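Local structure of tyrosyl-tRNA synthetase (Aeropyrum pernix, 2CYA) at residues 132-137 with 165-170; 141-146 with 153-158; 259-264 with 329-334; 282-285 with 289-292. The protein probably catalyses the ATP-dependent activation of tyrosine and its transfer to the acceptor end of tRNA(Tyr). All blocks are in the same frame, centred on the assembly; numbering follows the deposited sequence.

The four contacts form two clusters on a class I synthetase subunit. Interactions 1 and 2, with centres about 14 Å apart, involve helices 124-135, 139-143 and 161-175 and also touch the second subunit; along the chain, interaction 2 is nested inside the loop closed by interaction 1. Interactions 3 and 4, again with centres about 14 Å apart, follow the 'KMSKS' region in sequence and share helix 323-346, against which both 259-264 and 282-292 pack; interaction 4 is nested inside interaction 3. Contact centres in one group lie about 39 to 42 Å from those in the other. Packing at the dimer side, near the predicted tyrosine site, is thus separate from that following the 'KMSKS' region.

Interaction 1: residues 132-137 with 165-170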
# COMPACT_ATOMS: atom_id res chain seq x y z
N ARG A 132 -7.12 -4.46 3.67
CA ARG A 132 -7.70 -5.30 4.71
C ARG A 132 -6.60 -6.12 5.40
O ARG A 132 -6.62 -6.31 6.63
CB ARG A 132 -8.79 -6.17 4.11
CG ARG A 132 -10.03 -5.35 3.78
CD ARG A 132 -10.94 -6.07 2.84
NE ARG A 132 -11.05 -7.47 3.21
CZ ARG A 132 -11.35 -8.44 2.35
NH1 ARG A 132 -11.59 -8.14 1.07
NH2 ARG A 132 -11.40 -9.70 2.77
N VAL A 133 -5.61 -6.57 4.63
CA VAL A 133 -4.53 -7.33 5.22
C VAL A 133 -3.71 -6.42 6.13
O VAL A 133 -3.33 -6.83 7.22
CB VAL A 133 -3.58 -7.93 4.16
CG1 VAL A 133 -2.35 -8.48 4.84
CG2 VAL A 133 -4.29 -9.04 3.37
N ALA A 134 -3.44 -5.20 5.69
CA ALA A 134 -2.66 -4.27 6.51
C ALA A 134 -3.37 -3.90 7.82
O ALA A 134 -2.71 -3.55 8.80
CB ALA A 134 -2.35 -3.01 5.71
N LYS A 135 -4.70 -3.97 7.83
CA LYS A 135 -5.45 -3.62 9.03
C LYS A 135 -5.39 -4.72 10.09
O LYS A 135 -5.66 -4.47 11.26
CB LYS A 135 -6.92 -3.34 8.68
CG LYS A 135 -7.14 -2.07 7.89
CD LYS A 135 -8.61 -1.84 7.53
CE LYS A 135 -9.51 -1.73 8.76
NZ LYS A 135 -9.08 -0.64 9.68
N ARG A 136 -5.04 -5.93 9.66
CA ARG A 136 -4.98 -7.06 10.57
C ARG A 136 -3.58 -7.49 10.96
O ARG A 136 -3.39 -8.61 11.45
CB ARG A 136 -5.70 -8.25 9.95
CG ARG A 136 -6.99 -8.59 10.63
CD ARG A 136 -8.19 -8.21 9.82
NE ARG A 136 -9.15 -7.49 10.65
CZ ARG A 136 -10.40 -7.25 10.29
NH1 ARG A 136 -10.86 -7.66 9.11
NH2 ARG A 136 -11.19 -6.57 11.11
N ALA A 137 -2.60 -6.62 10.76
CA ALA A 137 -1.24 -6.96 11.12
C ALA A 137 -0.47 -5.72 11.55
O ALA A 137 -0.27 -4.78 10.78
CB ALA A 137 -0.53 -7.62 9.96
N TYR A 165 5.64 -4.57 0.44
CA TYR A 165 6.03 -5.79 -0.28
C TYR A 165 5.28 -7.01 0.27
O TYR A 165 4.48 -7.61 -0.42
CB TYR A 165 7.56 -5.97 -0.17
CG TYR A 165 8.15 -7.09 -0.99
CD1 TYR A 165 8.89 -6.82 -2.13
CD2 TYR A 165 7.98 -8.43 -0.62
CE1 TYR A 165 9.47 -7.85 -2.89
CE2 TYR A 165 8.54 -9.47 -1.36
CZ TYR A 165 9.28 -9.17 -2.49
OH TYR A 165 9.83 -10.20 -3.24
N PRO A 166 5.51 -7.36 1.55
CA PRO A 166 4.86 -8.51 2.21
C PRO A 166 3.33 -8.43 2.16
O PRO A 166 2.64 -9.44 2.00
CB PRO A 166 5.35 -8.40 3.66
CG PRO A 166 6.62 -7.62 3.55
CD PRO A 166 6.36 -6.61 2.49
N LEU A 167 2.81 -7.22 2.34
CA LEU A 167 1.37 -6.99 2.32
C LEU A 167 0.86 -7.43 0.94
O LEU A 167 -0.16 -8.11 0.83
CB LEU A 167 1.08 -5.50 2.56
CG LEU A 167 0.66 -4.99 3.95
CD1 LEU A 167 1.13 -5.90 5.05
CD2 LEU A 167 1.19 -3.54 4.15
N MET A 168 1.59 -7.05 -0.10
CA MET A 168 1.22 -7.42 -1.46
C MET A 168 1.41 -8.92 -1.70
O MET A 168 0.61 -9.54 -2.41
CB MET A 168 2.06 -6.64 -2.48
CG MET A 168 1.60 -5.18 -2.65
SD MET A 168 2.70 -4.27 -3.73
CE MET A 168 2.38 -5.16 -5.32
N GLN A 169 2.46 -9.49 -1.12
CA GLN A 169 2.74 -10.91 -1.28
C GLN A 169 1.56 -11.71 -0.73
O GLN A 169 1.00 -12.56 -1.43
CB GLN A 169 4.04 -11.29 -0.57
CG GLN A 169 4.48 -12.73 -0.85
CD GLN A 169 6.00 -12.92 -0.75
OE1 GLN A 169 6.72 -12.05 -0.23
NE2 GLN A 169 6.49 -14.06 -1.24
N VAL A 170 1.16 -11.41 0.50
CA VAL A 170 0.02 -12.09 1.13
C VAL A 170 -1.26 -11.84 0.31
O VAL A 170 -2.07 -12.75 0.11
CB VAL A 170 -0.19 -11.58 2.57
CG1 VAL A 170 -1.46 -12.16 3.16
CG2 VAL A 170 1.01 -11.94 3.44
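V133 and V170 turn the same branch toward each other: in both, CG1 stands anti to the backbone N (chi1 170° and 173°), and the two side chains cross obliquely with V133 CG1 4.1 Å from V170 CG1. L167 is set differently. Its chi1 (-99°) and chi2 both lie away from the staggered values, and together they bring the isobutyl end toward the other helix, although its CB does not point there. One branch, L167 CD2, comes to 3.9 Å from A134 CB, while the other, L167 CD1, lies 4.3 Å from V133 CG1. The leucine therefore straddles two successive residues near the end of helix 124-135, at the level where the backbones are closest, A134 CA being 6.4 Å from L167 CA. Both helices lie between strands 113-116 and 180-184 of the central Rossmann-type sheet, the connection that in class I synthetases carries the connective polypeptide. Helix 161-175 has a second role, since Y165 and Q169 on it are predicted to bind tyrosine; L167 and V170 face V133 and A134 from another side of this helix, with no hydrogen bond between the segments. L193 and A194 of helix 188-198 also pack on V170. From the second subunit, A160 meets A134 and I164 meets L167.

Interaction 2: residues 141-146 with 153-158; sequences RVRRAL and AEEAEV
The loop between helices 139-143 and 161-175, probably part of the connective polypeptide of this class I fold and in contact with the second subunit, folds back on the end of the helix that precedes it, and R143 makes the main link. With CG anti to the backbone N (chi1 -157°) and the chain extended from CG to NE, its guanidinium reaches the backbone around A153. R143 NH2 gives a weak hydrogen bond to A153 O, short at 2.6 Å but bent to 127° at the hydrogen. That carbonyl oxygen lies at the edge of the guanidinium, near its plane. E155 N is close by as well, yet both atoms are donors and no bond forms. E155 crosses R143 at about a right angle, its CG 3.5 Å from R143 NH1. The E155 carboxylate makes no salt bridge with R143 of its own chain: its plane is 80° from that of the guanidinium, and E155 OE2 is 4.3 Å from R143 NH1. Both residues find their salt-bridge partners across the dimer, R143 in E155 of the second subunit and E155 in R143 of that subunit. L146, which also rests on P166, brings its CD1 to 4.3 Å from V158 CG1.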
# COMPACT_ATOMS: atom_id res chain seq x y z
N ARG A 141 4.25 -7.00 13.63
CA ARG A 141 4.01 -8.29 12.98
C ARG A 141 4.56 -8.24 11.56
O ARG A 141 5.27 -9.16 11.13
CB ARG A 141 2.51 -8.62 12.96
CG ARG A 141 2.19 -9.94 12.25
CD ARG A 141 2.77 -11.13 13.02
NE ARG A 141 2.76 -12.38 12.25
CZ ARG A 141 3.66 -12.70 11.33
NH1 ARG A 141 4.65 -11.86 11.03
NH2 ARG A 141 3.61 -13.88 10.73
N VAL A 142 4.25 -7.17 10.84
CA VAL A 142 4.72 -7.01 9.46
C VAL A 142 6.22 -6.81 9.40
O VAL A 142 6.87 -7.22 8.44
CB VAL A 142 4.06 -5.78 8.77
CG1 VAL A 142 4.71 -5.55 7.41
CG2 VAL A 142 2.56 -6.02 8.61
N ARG A 143 6.79 -6.20 10.43
CA ARG A 143 8.22 -5.97 10.43
C ARG A 143 9.00 -7.26 10.67
O ARG A 143 10.11 -7.42 10.17
CB ARG A 143 8.59 -4.92 11.48
CG ARG A 143 9.91 -4.21 11.20
CD ARG A 143 10.04 -2.94 12.03
NE ARG A 143 11.29 -2.24 11.76
CZ ARG A 143 11.64 -1.10 12.34
NH1 ARG A 143 10.83 -0.52 13.21
NH2 ARG A 143 12.80 -0.52 12.03
N ARG A 144 8.43 -8.18 11.43
CA ARG A 144 9.15 -9.42 11.66
C ARG A 144 8.94 -10.38 10.49
O ARG A 144 9.26 -11.56 10.57
CB ARG A 144 8.76 -10.07 13.01
CG ARG A 144 7.44 -10.83 13.08
CD ARG A 144 7.24 -11.39 14.50
NE ARG A 144 5.97 -12.11 14.67
CZ ARG A 144 5.73 -13.35 14.24
NH1 ARG A 144 6.66 -14.04 13.60
NH2 ARG A 144 4.54 -13.90 14.45
N ALA A 145 8.42 -9.84 9.39
CA ALA A 145 8.19 -10.62 8.18
C ALA A 145 9.15 -10.11 7.11
O ALA A 145 9.09 -10.53 5.95
CB ALA A 145 6.74 -10.47 7.71
N LEU A 146 10.02 -9.19 7.50
CA LEU A 146 11.00 -8.62 6.59
C LEU A 146 12.31 -9.38 6.73
O LEU A 146 12.83 -9.51 7.84
CB LEU A 146 11.24 -7.15 6.94
CG LEU A 146 10.02 -6.25 7.06
CD1 LEU A 146 10.48 -4.82 7.32
CD2 LEU A 146 9.18 -6.31 5.78
N ALA A 153 17.31 -3.55 11.75
CA ALA A 153 17.21 -2.40 10.86
C ALA A 153 16.34 -1.32 11.48
O ALA A 153 15.13 -1.52 11.66
CB ALA A 153 16.64 -2.83 9.51
N GLU A 154 16.93 -0.17 11.80
CA GLU A 154 16.17 0.92 12.39
C GLU A 154 15.35 1.67 11.34
O GLU A 154 15.73 1.76 10.18
CB GLU A 154 17.10 1.88 13.14
CG GLU A 154 18.36 2.27 12.38
CD GLU A 154 19.34 3.07 13.23
OE1 GLU A 154 19.67 2.60 14.34
OE2 GLU A 154 19.77 4.16 12.79
N GLU A 155 14.21 2.19 11.78
CA GLU A 155 13.27 2.92 10.93
C GLU A 155 13.86 3.82 9.84
O GLU A 155 13.39 3.80 8.70
CB GLU A 155 12.33 3.74 11.81
CG GLU A 155 11.41 2.91 12.69
CD GLU A 155 10.48 3.76 13.53
OE1 GLU A 155 9.86 4.69 12.97
OE2 GLU A 155 10.36 3.51 14.75
N ALA A 156 14.88 4.59 10.18
CA ALA A 156 15.49 5.52 9.23
C ALA A 156 16.18 4.93 8.00
O ALA A 156 16.59 5.67 7.11
CB ALA A 156 16.45 6.44 9.97
N GLU A 157 16.32 3.60 7.95
CA GLU A 157 16.99 2.95 6.81
C GLU A 157 16.06 2.08 5.97
O GLU A 157 16.36 1.76 4.82
CB GLU A 157 18.16 2.09 7.30
CG GLU A 157 19.24 2.86 8.03
CD GLU A 157 19.87 3.93 7.17
OE1 GLU A 157 20.40 3.60 6.09
OE2 GLU A 157 19.83 5.12 7.58
N VAL A 158 14.94 1.68 6.56
CA VAL A 158 13.96 0.84 5.89
C VAL A 158 12.89 1.68 5.19
O VAL A 158 11.98 2.18 5.85
CB VAL A 158 13.23 -0.08 6.90
CG1 VAL A 158 12.40 -1.12 6.17
CG2 VAL A 158 14.25 -0.74 7.82

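Interaction 3: residues 259-264 with 329-334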
# COMPACT_ATOMS: atom_id res chain seq x y z
N ARG A 259 34.41 -24.12 -15.48
CA ARG A 259 35.24 -23.24 -14.66
C ARG A 259 34.58 -22.97 -13.31
O ARG A 259 35.18 -23.19 -12.26
CB ARG A 259 35.47 -21.90 -15.37
CG ARG A 259 36.32 -20.89 -14.57
CD ARG A 259 35.93 -19.47 -14.94
NE ARG A 259 35.67 -19.38 -16.37
CZ ARG A 259 34.64 -18.76 -16.94
NH1 ARG A 259 34.52 -18.76 -18.26
NH2 ARG A 259 33.72 -18.15 -16.20
N LYS A 260 33.33 -22.49 -13.35
CA LYS A 260 32.59 -22.18 -12.13
C LYS A 260 32.47 -23.37 -11.20
O LYS A 260 32.60 -23.22 -9.99
CB LYS A 260 31.20 -21.64 -12.48
CG LYS A 260 31.24 -20.29 -13.18
CD LYS A 260 29.82 -19.80 -13.48
CE LYS A 260 29.82 -18.49 -14.24
NZ LYS A 260 28.43 -17.96 -14.33
N ILE A 261 32.22 -24.56 -11.73
CA ILE A 261 32.10 -25.73 -10.88
C ILE A 261 33.47 -26.16 -10.34
O ILE A 261 33.61 -26.52 -9.17
CB ILE A 261 31.45 -26.90 -11.64
CG1 ILE A 261 30.01 -26.53 -12.03
CG2 ILE A 261 31.50 -28.17 -10.81
CD1 ILE A 261 29.12 -26.15 -10.85
N ARG A 262 34.49 -26.12 -11.19
CA ARG A 262 35.84 -26.49 -10.79
C ARG A 262 36.31 -25.63 -9.60
O ARG A 262 36.91 -26.14 -8.66
CB ARG A 262 36.79 -26.32 -11.99
CG ARG A 262 38.24 -26.74 -11.75
CD ARG A 262 39.03 -26.77 -13.07
NE ARG A 262 39.06 -25.46 -13.72
CZ ARG A 262 38.59 -25.21 -14.94
NH1 ARG A 262 38.04 -26.18 -15.67
NH2 ARG A 262 38.66 -23.98 -15.43
N LYS A 263 36.01 -24.34 -9.64
CA LYS A 263 36.39 -23.42 -8.57
C LYS A 263 35.43 -23.41 -7.37
O LYS A 263 35.67 -22.72 -6.38
CB LYS A 263 36.46 -22.00 -9.13
CG LYS A 263 37.53 -21.77 -10.19
CD LYS A 263 37.48 -20.32 -10.67
CE LYS A 263 38.69 -19.96 -11.52
NZ LYS A 263 38.64 -18.54 -12.00
N ALA A 264 34.33 -24.16 -7.46
CA ALA A 264 33.32 -24.18 -6.40
C ALA A 264 33.73 -24.72 -5.03
O ALA A 264 34.50 -25.67 -4.92
CB ALA A 264 32.08 -24.93 -6.89
N ALA A 329 32.29 -34.56 -12.62
CA ALA A 329 31.09 -35.32 -12.94
C ALA A 329 29.84 -34.45 -12.87
O ALA A 329 28.93 -34.60 -13.68
CB ALA A 329 30.94 -36.52 -11.99
N VAL A 330 29.78 -33.57 -11.88
CA VAL A 330 28.62 -32.70 -11.73
C VAL A 330 28.64 -31.68 -12.86
O VAL A 330 27.61 -31.41 -13.47
CB VAL A 330 28.62 -32.01 -10.33
CG1 VAL A 330 27.72 -30.77 -10.33
CG2 VAL A 330 28.14 -33.02 -9.28
N ALA A 331 29.82 -31.14 -13.15
CA ALA A 331 29.97 -30.15 -14.21
C ALA A 331 29.48 -30.70 -15.53
O ALA A 331 28.70 -30.05 -16.23
CB ALA A 331 31.42 -29.73 -14.32
N GLU A 332 29.94 -31.90 -15.86
CA GLU A 332 29.56 -32.52 -17.13
C GLU A 332 28.06 -32.83 -17.20
O GLU A 332 27.45 -32.62 -18.26
CB GLU A 332 30.43 -33.76 -17.39
CG GLU A 332 31.95 -33.45 -17.51
CD GLU A 332 32.26 -32.45 -18.63
OE1 GLU A 332 31.79 -32.68 -19.78
OE2 GLU A 332 32.98 -31.45 -18.38
N SER A 333 27.45 -33.31 -16.11
CA SER A 333 26.01 -33.58 -16.12
C SER A 333 25.20 -32.27 -16.20
O SER A 333 24.17 -32.19 -16.88
CB SER A 333 25.60 -34.33 -14.86
OG SER A 333 26.34 -35.53 -14.75
N LEU A 334 25.66 -31.24 -15.52
CA LEU A 334 24.98 -29.94 -15.52
C LEU A 334 24.96 -29.39 -16.93
O LEU A 334 23.99 -28.77 -17.37
CB LEU A 334 25.72 -28.98 -14.60
CG LEU A 334 24.97 -27.77 -14.07
CD1 LEU A 334 23.62 -28.22 -13.50
CD2 LEU A 334 25.85 -27.11 -12.98
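Where helix 254-262 meets the long helix 323-346, in the helical part of the chain that follows the 'KMSKS' region, one isoleucine provides the tight part of the contact. I261 points at A331, and the small alanine lets the backbones come close, I261 CA standing 5.9 Å from A331 CA. The methyl of A331 is met by CG2 of I261 and, scarcely farther off, by its branch point CB: with CG1 beside the backbone N (chi1 -64°), CG2 falls anti to that N and lies 3.8 Å from A331 CB. The longer arm passes the same methyl and carries I261 CD1 to 4.0 Å from L334 CD2, so that the isoleucine spans nearly one turn of the long helix. I279 of helix 275-284 packs on both I261 and V330, extending the buried apolar patch. The solvent side of the shorter helix is looser. R262 is exposed, with R259 CA above one face of its guanidinium, toward the rim, while R259, partly exposed, is tied to D256 and E245 by salt bridges. K260, though charged, is buried and paired with D252. On the long helix E332, partly exposed, pairs with R258. S333 marks a further side, facing F290 and L292. There, A329 O accepts from two donors on opposite faces of its carbonyl plane, S333 N at 3.1 Å and S333 OG at 3.0 Å, the hydroxyl tilted 22° from that plane.

Interaction 4: residues 282-285 with 289-292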
# COMPACT_ATOMS: atom_id res chain seq x y z
N TYR A 282 19.49 -31.59 -5.69
CA TYR A 282 18.29 -30.86 -6.08
C TYR A 282 18.02 -30.66 -7.56
O TYR A 282 16.88 -30.44 -7.96
CB TYR A 282 18.27 -29.51 -5.36
CG TYR A 282 18.25 -29.66 -3.86
CD1 TYR A 282 17.37 -30.55 -3.24
CD2 TYR A 282 19.11 -28.91 -3.04
CE1 TYR A 282 17.34 -30.70 -1.86
CE2 TYR A 282 19.10 -29.07 -1.66
CZ TYR A 282 18.20 -29.96 -1.08
OH TYR A 282 18.11 -30.08 0.29
N ILE A 283 19.07 -30.72 -8.37
CA ILE A 283 18.91 -30.54 -9.79
C ILE A 283 19.19 -31.81 -10.62
O ILE A 283 18.33 -32.25 -11.38
CB ILE A 283 19.82 -29.39 -10.27
CG1 ILE A 283 19.39 -28.09 -9.60
CG2 ILE A 283 19.73 -29.27 -11.77
CD1 ILE A 283 20.27 -26.92 -9.95
N LEU A 284 20.37 -32.41 -10.46
CA LEU A 284 20.68 -33.59 -11.27
C LEU A 284 19.83 -34.80 -10.92
O LEU A 284 19.22 -35.40 -11.81
CB LEU A 284 22.17 -33.93 -11.19
CG LEU A 284 23.17 -32.83 -11.63
CD1 LEU A 284 24.59 -33.36 -11.45
CD2 LEU A 284 22.93 -32.42 -13.10
N PHE A 285 19.73 -35.16 -9.65
CA PHE A 285 18.91 -36.31 -9.28
C PHE A 285 17.41 -36.00 -9.18
O PHE A 285 16.60 -36.85 -8.80
CB PHE A 285 19.40 -36.93 -7.96
CG PHE A 285 20.59 -37.83 -8.13
CD1 PHE A 285 21.89 -37.34 -7.98
CD2 PHE A 285 20.42 -39.17 -8.48
CE1 PHE A 285 22.99 -38.18 -8.17
CE2 PHE A 285 21.51 -40.00 -8.67
CZ PHE A 285 22.79 -39.51 -8.51
N GLY A 289 15.29 -41.55 -12.72
CA GLY A 289 16.15 -42.36 -13.56
C GLY A 289 17.49 -41.72 -13.90
O GLY A 289 18.11 -42.08 -14.90
N PHE A 290 17.95 -40.77 -13.08
CA PHE A 290 19.24 -40.13 -13.34
C PHE A 290 20.37 -40.95 -12.74
O PHE A 290 20.22 -41.56 -11.68
CB PHE A 290 19.30 -38.71 -12.75
CG PHE A 290 20.66 -38.06 -12.90
CD1 PHE A 290 21.08 -37.58 -14.14
CD2 PHE A 290 21.53 -37.97 -11.82
CE1 PHE A 290 22.35 -37.02 -14.30
CE2 PHE A 290 22.81 -37.42 -11.96
CZ PHE A 290 23.22 -36.94 -13.21
N THR A 291 21.51 -40.91 -13.42
CA THR A 291 22.70 -41.64 -13.02
C THR A 291 23.92 -40.72 -13.10
O THR A 291 24.08 -40.00 -14.07
CB THR A 291 22.97 -42.81 -13.97
OG1 THR A 291 21.75 -43.48 -14.25
CG2 THR A 291 23.95 -43.77 -13.34
N LEU A 292 24.78 -40.76 -12.09
CA LEU A 292 26.00 -39.95 -12.11
C LEU A 292 27.23 -40.87 -12.23
O LEU A 292 27.63 -41.50 -11.26
CB LEU A 292 26.12 -39.09 -10.85
CG LEU A 292 27.30 -38.11 -10.86
CD1 LEU A 292 27.03 -36.99 -11.85
CD2 LEU A 292 27.53 -37.53 -9.48
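F285 and F290 form a T-shaped pair in which F290 supplies the edge and F285 the face. The ring centroids are 4.9 Å apart and the planes stand at 90°, with F290 CD2 directed at the centre of the F285 ring, 3.6 Å above its plane. L284, next to F285, occupies a face of the F290 ring by two of its atoms. Its CB makes a CH-pi contact, 4.0 Å from the F290 centroid and 28° off the normal, and its carbonyl oxygen also lies over the ring face, with L284 O 3.2 Å from F290 CG. CG of F290 is anti to its backbone N (chi1 175°), extending the ring toward the helix end, while the F285 ring, its CG beside the backbone N, presents a face to that edge. The F285 ring also reaches the backbone beyond, its CE2 3.6 Å from F290 O, and its CZ approaches L292 CB at 4.1 Å. L284 and L292 add a looser contact through their CD1 atoms.

The contact closes the connection from helix 275-284, which ends in a wider pi-type turn, to the two-stranded sheet of 292-293 and 305-306, in the helical region after the 'KMSKS' motif and away from the predicted tyrosine and ATP sites. G289 adopts a positive phi where it leads into F290. Around this connection, S333 of helix 323-346 packs on L284, F290 and L292, and V337 adds to L284. Helix 309-317 contributes Y309 and L312 beside F285, and the backbone of L292 is bonded to Y306 of the antiparallel partner strand.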